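Local coordinates for cupin domain protein (Microcystis aeruginosa DIANCHI905, PDB 5ZBF) that probably works as a cupin-superfamily isomerase in building the Choi moiety of aeruginosins, binding 4-hydroxyphenylpyruvic acid at an iron(II) site, at residues A[23-28]-A[182-187]; A[32-37]-A[92-97]; A[47-52]-A[98-103]; A[60-65]-A[80-85]; A[73-78]-A[111-116]. One frame throughout, in Å; residues are numbered along the deposited sequence.

Interaction 1 (A[23-28]-A[182-187]); sequences QCQDTI and IYYAPS
Tyr-184 lays one face of its ring against Cys-24, at the corner of the type II' turn from Cys-24 to Thr-27 that joins strands 17-24 and 27-34. Tyr-184 CB lies 3.9 Å from Cys-24 SG. With CG anti to the backbone N (chi1 168°), the ring runs out along the turn. Cys-24 CB sits over its face, 3.7 Å from Tyr-184 CD1, in a CH-pi contact, while the sulfur stands obliquely to the same ring. Further out, Tyr-184 CE2 meets Gln-25 CG at 3.8 Å, and CZ lies 3.9 Å from the carbonyl oxygen of Cys-24. The tip, Tyr-184 OH, is 3.1 Å from Gln-25 CD, and the Gln-25 amide stands steeply to the ring plane. Both polar ends have partners elsewhere: Tyr-184 OH bonds to Glu-156 and Gln-25 NE2 to Glu-3. Cys-24 SG also touches Ile-182 CD1 at 3.7 Å, and Ile-158 of strand 156-161 packs on both Cys-24 and Tyr-184. A valine at Tyr-184 would probably uncover Cys-24 CB and leave Glu-156 without its hydroxyl partner. No hydrogen bond spans the two segments, so this early hairpin meets strand 183-185 of the second cupin region through carbon, sulfur and ring surfaces, with the polar ends anchored to other parts of the chain.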
# COMPACT_ATOMS: atom_id res chain seq x y z
N GLN A 23 -7.48 -9.31 -4.03
CA GLN A 23 -8.77 -8.97 -3.43
C GLN A 23 -8.66 -9.07 -1.92
O GLN A 23 -8.21 -10.10 -1.42
CB GLN A 23 -9.86 -9.92 -3.93
CG GLN A 23 -11.28 -9.46 -3.63
CD GLN A 23 -11.68 -8.23 -4.43
OE1 GLN A 23 -11.53 -8.20 -5.66
NE2 GLN A 23 -12.18 -7.21 -3.74
N CYS A 24 -9.06 -8.02 -1.21
CA CYS A 24 -9.08 -7.99 0.25
C CYS A 24 -10.48 -7.55 0.72
O CYS A 24 -10.71 -6.40 1.12
CB CYS A 24 -8.01 -7.02 0.78
SG CYS A 24 -6.33 -7.42 0.28
N GLN A 25 -11.41 -8.50 0.66
CA GLN A 25 -12.84 -8.22 0.82
C GLN A 25 -13.27 -7.06 -0.08
O GLN A 25 -13.24 -7.21 -1.29
CB GLN A 25 -13.20 -8.03 2.30
CG GLN A 25 -13.20 -9.36 3.04
CD GLN A 25 -13.59 -9.24 4.51
OE1 GLN A 25 -14.05 -8.20 4.97
NE2 GLN A 25 -13.38 -10.32 5.25
N ASP A 26 -13.63 -5.90 0.48
CA ASP A 26 -14.15 -4.80 -0.34
C ASP A 26 -13.06 -3.82 -0.80
O ASP A 26 -13.37 -2.80 -1.41
CB ASP A 26 -15.28 -4.07 0.38
CG ASP A 26 -16.49 -4.94 0.60
OD1 ASP A 26 -16.77 -5.82 -0.24
OD2 ASP A 26 -17.17 -4.74 1.63
N THR A 27 -11.81 -4.15 -0.50
CA THR A 27 -10.67 -3.37 -0.96
C THR A 27 -9.88 -4.19 -1.98
O THR A 27 -9.64 -5.38 -1.78
CB THR A 27 -9.75 -3.02 0.22
OG1 THR A 27 -10.53 -2.40 1.25
CG2 THR A 27 -8.62 -2.09 -0.20
N ILE A 28 -9.50 -3.54 -3.07
CA ILE A 28 -8.55 -4.11 -4.02
C ILE A 28 -7.18 -3.49 -3.78
O ILE A 28 -7.05 -2.26 -3.73
CB ILE A 28 -8.99 -3.83 -5.47
CG1 ILE A 28 -10.32 -4.52 -5.77
CG2 ILE A 28 -7.92 -4.27 -6.45
CD1 ILE A 28 -11.10 -3.84 -6.88
N ILE A 182 1.18 -10.25 -0.22
CA ILE A 182 0.61 -9.43 0.86
C ILE A 182 -0.07 -10.29 1.92
O ILE A 182 -0.38 -11.46 1.69
CB ILE A 182 -0.40 -8.37 0.35
CG1 ILE A 182 -1.75 -9.00 -0.05
CG2 ILE A 182 0.17 -7.56 -0.80
CD1 ILE A 182 -2.76 -8.00 -0.56
N TYR A 183 -0.31 -9.69 3.08
CA TYR A 183 -1.25 -10.26 4.02
C TYR A 183 -2.45 -9.34 4.13
O TYR A 183 -2.34 -8.12 3.93
CB TYR A 183 -0.62 -10.54 5.40
CG TYR A 183 -0.24 -9.31 6.19
CD1 TYR A 183 -1.19 -8.63 6.95
CD2 TYR A 183 1.05 -8.82 6.17
CE1 TYR A 183 -0.85 -7.48 7.66
CE2 TYR A 183 1.41 -7.69 6.89
CZ TYR A 183 0.46 -7.01 7.63
OH TYR A 183 0.83 -5.89 8.33
N TYR A 184 -3.58 -9.93 4.47
CA TYR A 184 -4.81 -9.20 4.74
C TYR A 184 -5.39 -9.69 6.06
O TYR A 184 -5.69 -10.88 6.20
CB TYR A 184 -5.81 -9.42 3.60
CG TYR A 184 -7.20 -8.93 3.94
CD1 TYR A 184 -7.40 -7.62 4.37
CD2 TYR A 184 -8.31 -9.77 3.82
CE1 TYR A 184 -8.68 -7.16 4.68
CE2 TYR A 184 -9.59 -9.31 4.12
CZ TYR A 184 -9.76 -8.00 4.55
OH TYR A 184 -11.02 -7.53 4.87
N ALA A 185 -5.52 -8.78 7.01
CA ALA A 185 -6.08 -9.10 8.33
C ALA A 185 -7.39 -8.35 8.49
O ALA A 185 -7.39 -7.14 8.72
CB ALA A 185 -5.11 -8.71 9.43
N PRO A 186 -8.53 -9.06 8.37
CA PRO A 186 -9.82 -8.42 8.60
C PRO A 186 -9.93 -7.89 10.02
O PRO A 186 -9.13 -8.25 10.89
CB PRO A 186 -10.83 -9.55 8.39
CG PRO A 186 -10.12 -10.56 7.58
CD PRO A 186 -8.68 -10.46 7.94
N SER A 187 -10.94 -7.05 10.24
CA SER A 187 -11.21 -6.55 11.58
C SER A 187 -11.28 -7.69 12.60
O SER A 187 -11.90 -8.72 12.34
CB SER A 187 -12.52 -5.75 11.61
OG SER A 187 -12.34 -4.49 10.99

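Interaction 2 (A[32-37]-A[92-97]); sequences SVIAPN and EPMIGF
Ser-32, Val-33 and Ile-34 pair with Gly-96, Ile-95 and Met-94 as an antiparallel ladder, part of the first cupin beta-barrel, where strands 27-34 and 94-101 lie side by side. Ser-32 and Gly-96 exchange two backbone bonds, as do Ile-34 and Met-94; Ile-34 N to Met-94 O is 2.8 Å and nearly straight at 171°. Val-33 and Ile-95 form the non-hydrogen-bonded pair between them. On one face, Ile-95 CD1 tucks against both methyls of Val-33, with CG1 tightly placed at 3.4 Å. On the other, the Met-94 chain bends at chi2 (-67°) and again at chi3, bringing CE back against Ile-34 CD1, again a close 3.4 Å. Leu-58 of strand 57-62 touches both of these side chains. Past the strand, Pro-36 CG rests 4.1 Å from Pro-93 CD. The Ile-34 side chain comes within about 6 Å of the bound 4-hydroxyphenylpyruvic acid, nearest atoms. The chemistry is thus a regular backbone ladder with an apolar patch on each face, the Ile-34 and Met-94 side lying near the ligand.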
# COMPACT_ATOMS: atom_id res chain seq x y z
N SER A 32 1.85 -2.46 -9.10
CA SER A 32 1.89 -1.90 -10.45
C SER A 32 3.31 -1.84 -11.00
O SER A 32 4.25 -1.56 -10.26
CB SER A 32 1.36 -0.46 -10.43
OG SER A 32 -0.05 -0.43 -10.28
N VAL A 33 3.45 -2.06 -12.31
CA VAL A 33 4.67 -1.78 -13.02
C VAL A 33 4.26 -0.92 -14.22
O VAL A 33 3.54 -1.39 -15.11
CB VAL A 33 5.41 -3.04 -13.49
CG1 VAL A 33 6.72 -2.65 -14.16
CG2 VAL A 33 5.65 -4.00 -12.33
N ILE A 34 4.72 0.32 -14.21
CA ILE A 34 4.45 1.27 -15.29
C ILE A 34 5.71 1.45 -16.14
O ILE A 34 6.79 1.76 -15.64
CB ILE A 34 3.96 2.64 -14.76
CG1 ILE A 34 2.63 2.47 -14.01
CG2 ILE A 34 3.83 3.65 -15.89
CD1 ILE A 34 2.08 3.76 -13.44
N ALA A 35 5.55 1.27 -17.46
CA ALA A 35 6.68 1.28 -18.38
C ALA A 35 7.45 2.61 -18.37
O ALA A 35 6.87 3.67 -18.11
CB ALA A 35 6.19 0.98 -19.79
N PRO A 36 8.75 2.56 -18.71
CA PRO A 36 9.51 3.77 -18.92
C PRO A 36 8.78 4.79 -19.80
O PRO A 36 8.15 4.41 -20.80
CB PRO A 36 10.79 3.26 -19.60
CG PRO A 36 10.96 1.88 -19.06
CD PRO A 36 9.57 1.35 -18.91
N ASN A 37 8.82 6.04 -19.38
CA ASN A 37 8.29 7.17 -20.14
C ASN A 37 6.78 7.12 -20.44
O ASN A 37 6.30 7.89 -21.26
CB ASN A 37 9.09 7.33 -21.43
CG ASN A 37 10.59 7.42 -21.19
OD1 ASN A 37 11.10 8.43 -20.71
ND2 ASN A 37 11.30 6.35 -21.52
N GLU A 92 13.18 4.57 -16.55
CA GLU A 92 13.17 3.35 -15.76
C GLU A 92 11.71 3.04 -15.43
O GLU A 92 10.90 3.97 -15.31
CB GLU A 92 13.93 3.57 -14.45
CG GLU A 92 15.43 3.78 -14.60
CD GLU A 92 16.17 2.52 -15.00
OE1 GLU A 92 17.20 2.64 -15.70
OE2 GLU A 92 15.73 1.41 -14.63
N PRO A 93 11.35 1.75 -15.28
CA PRO A 93 9.98 1.44 -14.85
C PRO A 93 9.66 2.05 -13.50
O PRO A 93 10.56 2.27 -12.69
CB PRO A 93 9.96 -0.09 -14.75
CG PRO A 93 11.39 -0.49 -14.63
CD PRO A 93 12.19 0.54 -15.37
N MET A 94 8.39 2.34 -13.28
CA MET A 94 7.91 2.74 -11.96
C MET A 94 7.24 1.51 -11.35
O MET A 94 6.33 0.92 -11.94
CB MET A 94 6.91 3.90 -12.09
CG MET A 94 6.46 4.59 -10.79
SD MET A 94 5.45 3.57 -9.69
CE MET A 94 4.13 3.14 -10.80
N ILE A 95 7.74 1.08 -10.19
CA ILE A 95 7.09 0.02 -9.44
C ILE A 95 6.34 0.67 -8.28
O ILE A 95 6.95 1.41 -7.51
CB ILE A 95 8.10 -1.01 -8.90
CG1 ILE A 95 9.07 -1.52 -10.00
CG2 ILE A 95 7.36 -2.16 -8.23
CD1 ILE A 95 8.43 -2.13 -11.21
N GLY A 96 5.03 0.42 -8.17
CA GLY A 96 4.21 1.04 -7.13
C GLY A 96 3.09 0.17 -6.63
O GLY A 96 3.00 -1.00 -6.99
N PHE A 97 2.25 0.72 -5.75
CA PHE A 97 1.03 0.03 -5.37
C PHE A 97 -0.10 1.02 -5.29
O PHE A 97 0.15 2.23 -5.16
CB PHE A 97 1.17 -0.74 -4.04
CG PHE A 97 1.26 0.14 -2.82
CD1 PHE A 97 0.12 0.51 -2.11
CD2 PHE A 97 2.49 0.56 -2.35
CE1 PHE A 97 0.21 1.30 -0.97
CE2 PHE A 97 2.59 1.33 -1.22
CZ PHE A 97 1.45 1.71 -0.52

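Interaction 3 (A[47-52]-A[98-103]); sequences ESQIGM and DLKRIT. With FE2 (Fe (II) ion), chain C; ENO (3-(4-hydroxy-phenyl)pyruvic acid), chain B.
Lys-100 runs alongside Gln-49, the two pointing the same way from an antiparallel non-hydrogen-bonded pair, with Lys-100 CG 3.9 Å from Gln-49 CG. Beyond, the lysine bends at chi3 (66°), and NZ gives a 3.0 Å hydrogen bond to carboxylate oxygen O1 of the 4-hydroxyphenylpyruvic acid. That O1 also binds the iron at 2.2 Å, and the ligand's O4 joins it at 2.1 Å, so the ligand chelates the metal. The amide of Gln-49 is a further ligand, though its modelled orientation is doubtful; His-43, His-45 and His-84 complete the site. A leucine in place of Lys-100 would probably leave O1 without this donor and the ammonium charge beside it. On the opposite face, Ile-50 CG1 packs 4.0 Å from Leu-99 CB. At the far end, Ser-48 OG and Thr-103 OG1 share a 2.7 Å hydrogen bond, and a water links Ser-48 OG to Thr-103 N. Four backbone bonds tie Ser-48 to Arg-101 and Ile-50 to Leu-99. Strand 94-101 is flanked by strand 27-34, where Gln-30 holds Asp-98, and strand 48-55 by strand 74-78, with Trp-134 and Phe-135 packed over Ile-50.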
# COMPACT_ATOMS: atom_id res chain seq x y z
N GLU A 47 -14.63 4.06 -7.27
CA GLU A 47 -13.73 3.72 -6.17
C GLU A 47 -12.78 4.88 -5.88
O GLU A 47 -12.23 5.50 -6.81
CB GLU A 47 -12.91 2.47 -6.47
CG GLU A 47 -13.73 1.19 -6.60
CD GLU A 47 -14.34 0.99 -7.98
OE1 GLU A 47 -14.04 1.77 -8.91
OE2 GLU A 47 -15.13 0.03 -8.13
N SER A 48 -12.62 5.18 -4.60
CA SER A 48 -11.54 6.05 -4.14
C SER A 48 -10.23 5.29 -4.24
O SER A 48 -10.21 4.05 -4.14
CB SER A 48 -11.76 6.46 -2.69
OG SER A 48 -12.97 7.17 -2.54
N GLN A 49 -9.15 6.03 -4.43
CA GLN A 49 -7.85 5.44 -4.72
C GLN A 49 -6.74 6.18 -4.00
O GLN A 49 -6.72 7.41 -3.94
CB GLN A 49 -7.61 5.46 -6.23
CG GLN A 49 -6.28 4.90 -6.69
CD GLN A 49 -6.08 5.06 -8.18
OE1 GLN A 49 -5.07 5.60 -8.65
NE2 GLN A 49 -7.06 4.62 -8.95
N ILE A 50 -5.80 5.40 -3.47
CA ILE A 50 -4.56 5.91 -2.92
C ILE A 50 -3.43 5.03 -3.41
O ILE A 50 -3.67 3.88 -3.79
CB ILE A 50 -4.55 5.90 -1.38
CG1 ILE A 50 -4.81 4.48 -0.83
CG2 ILE A 50 -5.60 6.87 -0.84
CD1 ILE A 50 -4.74 4.36 0.67
N GLY A 51 -2.21 5.53 -3.36
CA GLY A 51 -1.06 4.72 -3.72
C GLY A 51 0.27 5.40 -3.52
O GLY A 51 0.32 6.58 -3.20
N MET A 52 1.34 4.63 -3.70
CA MET A 52 2.70 5.13 -3.51
C MET A 52 3.60 4.49 -4.54
O MET A 52 3.36 3.37 -4.99
CB MET A 52 3.26 4.74 -2.15
CG MET A 52 2.44 5.16 -0.95
SD MET A 52 3.39 4.76 0.53
CE MET A 52 4.93 5.62 0.19
N ASP A 98 -1.32 0.51 -5.40
CA ASP A 98 -2.55 1.28 -5.18
C ASP A 98 -3.53 0.46 -4.37
O ASP A 98 -3.49 -0.77 -4.40
CB ASP A 98 -3.28 1.62 -6.49
CG ASP A 98 -2.37 2.16 -7.57
OD1 ASP A 98 -2.03 1.39 -8.49
OD2 ASP A 98 -2.03 3.36 -7.51
N LEU A 99 -4.45 1.15 -3.69
CA LEU A 99 -5.59 0.53 -3.06
C LEU A 99 -6.81 1.26 -3.56
O LEU A 99 -6.79 2.48 -3.69
CB LEU A 99 -5.54 0.65 -1.54
CG LEU A 99 -4.50 -0.21 -0.86
CD1 LEU A 99 -3.22 0.60 -0.70
CD2 LEU A 99 -5.00 -0.71 0.48
N LYS A 100 -7.86 0.50 -3.86
CA LYS A 100 -9.11 1.05 -4.35
C LYS A 100 -10.28 0.47 -3.56
O LYS A 100 -10.31 -0.72 -3.26
CB LYS A 100 -9.27 0.79 -5.85
CG LYS A 100 -8.32 1.61 -6.69
CD LYS A 100 -8.16 1.06 -8.10
CE LYS A 100 -9.44 1.18 -8.89
NZ LYS A 100 -9.17 0.92 -10.33
N ARG A 101 -11.23 1.34 -3.23
CA ARG A 101 -12.33 0.98 -2.34
C ARG A 101 -13.43 2.01 -2.52
O ARG A 101 -13.14 3.20 -2.64
CB ARG A 101 -11.85 1.02 -0.89
CG ARG A 101 -12.88 0.61 0.12
CD ARG A 101 -12.42 0.93 1.53
NE ARG A 101 -13.47 0.60 2.48
CZ ARG A 101 -13.75 -0.64 2.90
NH1 ARG A 101 -14.73 -0.82 3.77
NH2 ARG A 101 -13.06 -1.69 2.46
N ILE A 102 -14.69 1.56 -2.55
CA ILE A 102 -15.83 2.47 -2.47
C ILE A 102 -15.90 2.95 -1.02
O ILE A 102 -16.14 2.16 -0.12
CB ILE A 102 -17.17 1.80 -2.84
CG1 ILE A 102 -17.13 1.28 -4.28
CG2 ILE A 102 -18.32 2.78 -2.65
CD1 ILE A 102 -17.15 2.36 -5.35
N THR A 103 -15.64 4.25 -0.82
CA THR A 103 -15.57 4.81 0.52
C THR A 103 -16.82 5.56 0.92
O THR A 103 -17.57 6.07 0.09
CB THR A 103 -14.38 5.78 0.68
OG1 THR A 103 -14.48 6.83 -0.29
CG2 THR A 103 -13.08 5.05 0.53
FE FE2 C . -7.48 5.05 -10.99
O4 ENO B . -5.40 4.93 -11.33
C9 ENO B . -4.11 3.22 -15.11
C8 ENO B . -4.44 3.63 -16.41
C7 ENO B . -4.80 4.95 -16.66
C6 ENO B . -4.83 5.87 -15.61
C5 ENO B . -4.50 5.46 -14.32
C4 ENO B . -4.14 4.14 -14.06
O3 ENO B . -5.12 5.36 -17.92
C3 ENO B . -3.81 3.72 -12.64
C2 ENO B . -5.08 3.84 -11.82
C1 ENO B . -5.95 2.67 -11.62
O2 ENO B . -5.53 1.51 -11.83
O1 ENO B . -7.12 2.88 -11.23
O HOH W 1 -15.37 5.94 -3.18

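Interaction 4 (A[60-65]-A[80-85]); sequences LYIKDV and ANVSHG. With FE2 (Fe (II) ion), chain C.
Tyr-61 and Gly-85 exchange two backbone hydrogen bonds, making an antiparallel hydrogen-bonded pair: Tyr-61 N to Gly-85 O is 2.8 Å, and Gly-85 N to Tyr-61 O is 2.9 Å. Next to them His-84 CA makes a CA-H...O contact with Tyr-61 O. A water extends the polar contact, accepting from Lys-63 N at 2.8 Å and donating to Ser-83 O. The apolar contacts belong to Ile-62. With CG1 anti to the backbone N (chi1 -163°), this branch extends to Val-82, CG1 to CG1 3.7 Å; Val-111 and Ala-78 also touch the isoleucine. These strands, 57-62 and 84-87, belong to the smaller antiparallel sheet of the first cupin barrel, and a type I' turn from Ile-62 to Val-65 leads on to strand 65-70. The metal contact comes from His-84, which binds the iron through NE2 at 2.2 Å, beside His-43, His-45 and Gln-49, and also touches the bound 4-hydroxyphenylpyruvic acid. The second ring nitrogen, ND1, donates to Val-82 O at 2.9 Å. The bond is nearly straight (172°) and lies in the ring plane, fixing the ring's rotation, so the Val-82 carbonyl is likely to orient NE2 toward the iron from the second shell.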
# COMPACT_ATOMS: atom_id res chain seq x y z
N LEU A 60 1.70 12.88 -10.91
CA LEU A 60 0.25 12.82 -10.76
C LEU A 60 -0.43 14.04 -11.43
O LEU A 60 -0.08 15.19 -11.15
CB LEU A 60 -0.11 12.77 -9.27
CG LEU A 60 -1.59 12.93 -8.89
CD1 LEU A 60 -2.38 11.71 -9.29
CD2 LEU A 60 -1.72 13.17 -7.39
N TYR A 61 -1.39 13.75 -12.29
CA TYR A 61 -2.22 14.76 -12.96
C TYR A 61 -3.60 14.67 -12.34
O TYR A 61 -4.31 13.68 -12.51
CB TYR A 61 -2.29 14.47 -14.45
CG TYR A 61 -1.02 14.83 -15.20
CD1 TYR A 61 -1.01 15.86 -16.12
CD2 TYR A 61 0.16 14.12 -14.98
CE1 TYR A 61 0.16 16.20 -16.81
CE2 TYR A 61 1.32 14.44 -15.66
CZ TYR A 61 1.32 15.48 -16.57
OH TYR A 61 2.48 15.79 -17.24
N ILE A 62 -3.97 15.71 -11.59
CA ILE A 62 -5.21 15.71 -10.82
C ILE A 62 -5.60 17.16 -10.53
O ILE A 62 -4.74 17.99 -10.29
CB ILE A 62 -5.05 14.88 -9.52
CG1 ILE A 62 -6.41 14.51 -8.93
CG2 ILE A 62 -4.16 15.60 -8.52
CD1 ILE A 62 -6.33 13.49 -7.81
N LYS A 63 -6.90 17.46 -10.60
CA LYS A 63 -7.39 18.82 -10.34
C LYS A 63 -6.58 19.91 -11.06
O LYS A 63 -6.16 20.90 -10.44
CB LYS A 63 -7.41 19.10 -8.83
CG LYS A 63 -8.12 18.04 -8.02
CD LYS A 63 -8.43 18.50 -6.60
CE LYS A 63 -9.12 17.40 -5.82
NZ LYS A 63 -9.31 17.74 -4.38
N ASP A 64 -6.33 19.72 -12.36
CA ASP A 64 -5.63 20.70 -13.20
C ASP A 64 -4.23 21.11 -12.71
O ASP A 64 -3.70 22.14 -13.12
CB ASP A 64 -6.51 21.95 -13.43
CG ASP A 64 -7.74 21.66 -14.27
N VAL A 65 -3.62 20.29 -11.86
CA VAL A 65 -2.23 20.50 -11.44
C VAL A 65 -1.43 19.23 -11.67
O VAL A 65 -2.00 18.17 -11.91
CB VAL A 65 -2.13 20.94 -9.96
CG1 VAL A 65 -2.88 22.24 -9.74
CG2 VAL A 65 -2.65 19.86 -9.01
N ALA A 80 -13.52 9.71 -4.88
CA ALA A 80 -14.47 9.08 -5.81
C ALA A 80 -14.70 9.95 -7.04
O ALA A 80 -14.99 11.13 -6.92
CB ALA A 80 -15.79 8.81 -5.11
N ASN A 81 -14.54 9.34 -8.22
CA ASN A 81 -14.78 10.01 -9.51
C ASN A 81 -13.95 11.26 -9.79
O ASN A 81 -14.29 12.05 -10.67
CB ASN A 81 -16.27 10.31 -9.68
CG ASN A 81 -17.11 9.05 -9.73
OD1 ASN A 81 -17.93 8.81 -8.85
ND2 ASN A 81 -16.86 8.21 -10.74
N VAL A 82 -12.85 11.45 -9.05
CA VAL A 82 -11.93 12.55 -9.32
C VAL A 82 -11.04 12.09 -10.45
O VAL A 82 -10.41 11.03 -10.35
CB VAL A 82 -11.10 12.92 -8.08
CG1 VAL A 82 -10.01 13.94 -8.42
CG2 VAL A 82 -12.00 13.45 -6.98
N SER A 83 -10.99 12.86 -11.53
CA SER A 83 -10.18 12.49 -12.69
C SER A 83 -8.70 12.50 -12.32
O SER A 83 -8.21 13.47 -11.76
CB SER A 83 -10.44 13.43 -13.87
OG SER A 83 -11.71 13.16 -14.44
N HIS A 84 -8.01 11.42 -12.65
CA HIS A 84 -6.58 11.33 -12.35
C HIS A 84 -5.84 10.59 -13.44
O HIS A 84 -6.34 9.60 -13.99
CB HIS A 84 -6.34 10.68 -10.99
CG HIS A 84 -6.95 9.32 -10.86
ND1 HIS A 84 -8.29 9.12 -10.59
CD2 HIS A 84 -6.39 8.08 -10.91
CE1 HIS A 84 -8.53 7.83 -10.50
NE2 HIS A 84 -7.39 7.18 -10.69
N GLY A 85 -4.64 11.08 -13.74
CA GLY A 85 -3.75 10.45 -14.72
C GLY A 85 -2.33 10.53 -14.21
O GLY A 85 -2.08 11.13 -13.17
FE FE2 C . -7.48 5.05 -10.99
O HOH W 2 -9.12 15.92 -11.36

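Interaction 5 (A[73-78]-A[111-116]); sequences QDIHVA and VVLTLS
Gln-73 offers its backbone oxygen to Leu-115 N at 3.0 Å, a straight bond at 171° that begins the pairing. Asp-74 comes next, lying side by side with Thr-114: the threonine hydroxyl donates to OD1, with Thr-114 OG1 2.8 Å from Asp-74 OD1. The other carboxylate oxygen, OD2, forms a salt bridge with Arg-70, so the group is held from two quarters. Ile-75 exchanges backbone bonds with Leu-113 in both directions, Ile-75 N to Leu-113 O being 2.8 Å. Here, in the cupin beta fold, strand 112-119 pairs antiparallel with strand 74-78 on the side away from strand 48-55. His-76, paired with Val-112, carries its ring on the face it shares with Asp-74, with CG between the backbone N and the carbonyl carbon (chi1 76°); there it meets Phe-86 edge to face, and NE2 lies close to the amide of iron ligand Gln-49. Val-77 N bonds to Val-111 O at 2.8 Å, more bent at 144°. Val-77 CG2 reaches Leu-113 CD1 at 4.1 Å, and Phe-135 of strand 135-142 touches both side chains.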
# COMPACT_ATOMS: atom_id res chain seq x y z
N GLN A 73 7.84 7.87 -0.16
CA GLN A 73 7.58 9.14 0.55
C GLN A 73 6.15 9.66 0.38
O GLN A 73 5.46 9.94 1.36
CB GLN A 73 8.55 10.23 0.09
CG GLN A 73 10.02 9.95 0.40
CD GLN A 73 10.87 11.21 0.39
OE1 GLN A 73 10.83 12.01 1.33
NE2 GLN A 73 11.64 11.38 -0.66
N ASP A 74 5.71 9.79 -0.88
CA ASP A 74 4.47 10.46 -1.17
C ASP A 74 3.34 9.45 -1.44
O ASP A 74 3.58 8.35 -1.95
CB ASP A 74 4.66 11.40 -2.36
CG ASP A 74 5.74 12.46 -2.10
OD1 ASP A 74 5.80 13.01 -0.98
OD2 ASP A 74 6.57 12.73 -3.01
N ILE A 75 2.14 9.82 -1.02
CA ILE A 75 0.98 9.02 -1.34
C ILE A 75 -0.01 9.90 -2.11
O ILE A 75 -0.35 11.01 -1.71
CB ILE A 75 0.41 8.26 -0.09
CG1 ILE A 75 -0.92 8.79 0.41
CG2 ILE A 75 1.43 8.17 1.05
CD1 ILE A 75 -2.07 7.91 -0.02
N HIS A 76 -0.43 9.40 -3.28
CA HIS A 76 -1.43 10.12 -4.07
C HIS A 76 -2.81 9.73 -3.54
O HIS A 76 -3.01 8.61 -3.08
CB HIS A 76 -1.29 9.86 -5.59
CG HIS A 76 -1.80 8.53 -6.05
ND1 HIS A 76 -0.97 7.45 -6.24
CD2 HIS A 76 -3.05 8.11 -6.37
CE1 HIS A 76 -1.68 6.42 -6.65
NE2 HIS A 76 -2.95 6.79 -6.74
N VAL A 77 -3.75 10.68 -3.61
CA VAL A 77 -5.10 10.47 -3.10
C VAL A 77 -6.10 10.98 -4.14
O VAL A 77 -6.15 12.18 -4.43
CB VAL A 77 -5.31 11.20 -1.75
CG1 VAL A 77 -6.68 10.89 -1.16
CG2 VAL A 77 -4.21 10.84 -0.75
N ALA A 78 -6.87 10.06 -4.72
CA ALA A 78 -7.90 10.40 -5.70
C ALA A 78 -9.25 9.96 -5.16
O ALA A 78 -9.57 8.76 -5.16
CB ALA A 78 -7.61 9.72 -7.03
N VAL A 111 -4.52 16.08 -2.17
CA VAL A 111 -4.30 15.08 -3.24
C VAL A 111 -2.94 14.36 -3.12
O VAL A 111 -2.74 13.29 -3.72
CB VAL A 111 -4.43 15.67 -4.67
CG1 VAL A 111 -5.85 16.19 -4.91
CG2 VAL A 111 -3.41 16.77 -4.94
N VAL A 112 -2.01 14.95 -2.36
CA VAL A 112 -0.75 14.27 -2.05
C VAL A 112 -0.46 14.41 -0.56
O VAL A 112 -0.53 15.51 -0.02
CB VAL A 112 0.44 14.79 -2.88
CG1 VAL A 112 1.74 14.08 -2.50
CG2 VAL A 112 0.18 14.59 -4.36
N LEU A 113 -0.17 13.29 0.09
CA LEU A 113 0.26 13.25 1.48
C LEU A 113 1.69 12.74 1.53
O LEU A 113 2.15 12.09 0.60
CB LEU A 113 -0.64 12.33 2.30
CG LEU A 113 -2.11 12.73 2.42
CD1 LEU A 113 -2.89 11.60 3.07
CD2 LEU A 113 -2.26 14.04 3.17
N THR A 114 2.39 13.05 2.61
CA THR A 114 3.78 12.64 2.74
C THR A 114 4.00 12.00 4.10
O THR A 114 3.51 12.50 5.11
CB THR A 114 4.75 13.81 2.49
OG1 THR A 114 4.56 14.31 1.17
CG2 THR A 114 6.20 13.35 2.64
N LEU A 115 4.71 10.89 4.11
CA LEU A 115 5.04 10.18 5.34
C LEU A 115 5.95 11.04 6.19
O LEU A 115 6.83 11.72 5.66
CB LEU A 115 5.76 8.86 5.02
CG LEU A 115 5.02 7.78 4.23
CD1 LEU A 115 5.98 6.64 3.91
CD2 LEU A 115 3.82 7.27 5.00
N SER A 116 5.73 11.02 7.50
CA SER A 116 6.57 11.74 8.44
C SER A 116 6.88 10.85 9.63
O SER A 116 6.17 9.88 9.90
CB SER A 116 5.89 13.04 8.89
OG SER A 116 4.64 12.79 9.49
O HOH W 3 8.93 11.18 3.63

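From the N terminus, segment 23-28 opens the widest loop; interaction 1 shuts it only at 182-187, in the second cupin region, and the other four contacts fall within its span. Interactions 2 and 3 cross each other, both using strand 94-101, which they bind to strands 27-34 and 48-55. Interaction 4 closes the shorter loop from 60-65 to 80-85, lying inside the spans of both, and shares the iron with interaction 3. Interaction 5 crosses interactions 2, 3 and 4, adding strand 112-119 beyond strand 74-78. Backbone bonds from Ile-28 to Lys-100 and from Gly-51 to His-76 link interactions 1, 3 and 5 strand to strand.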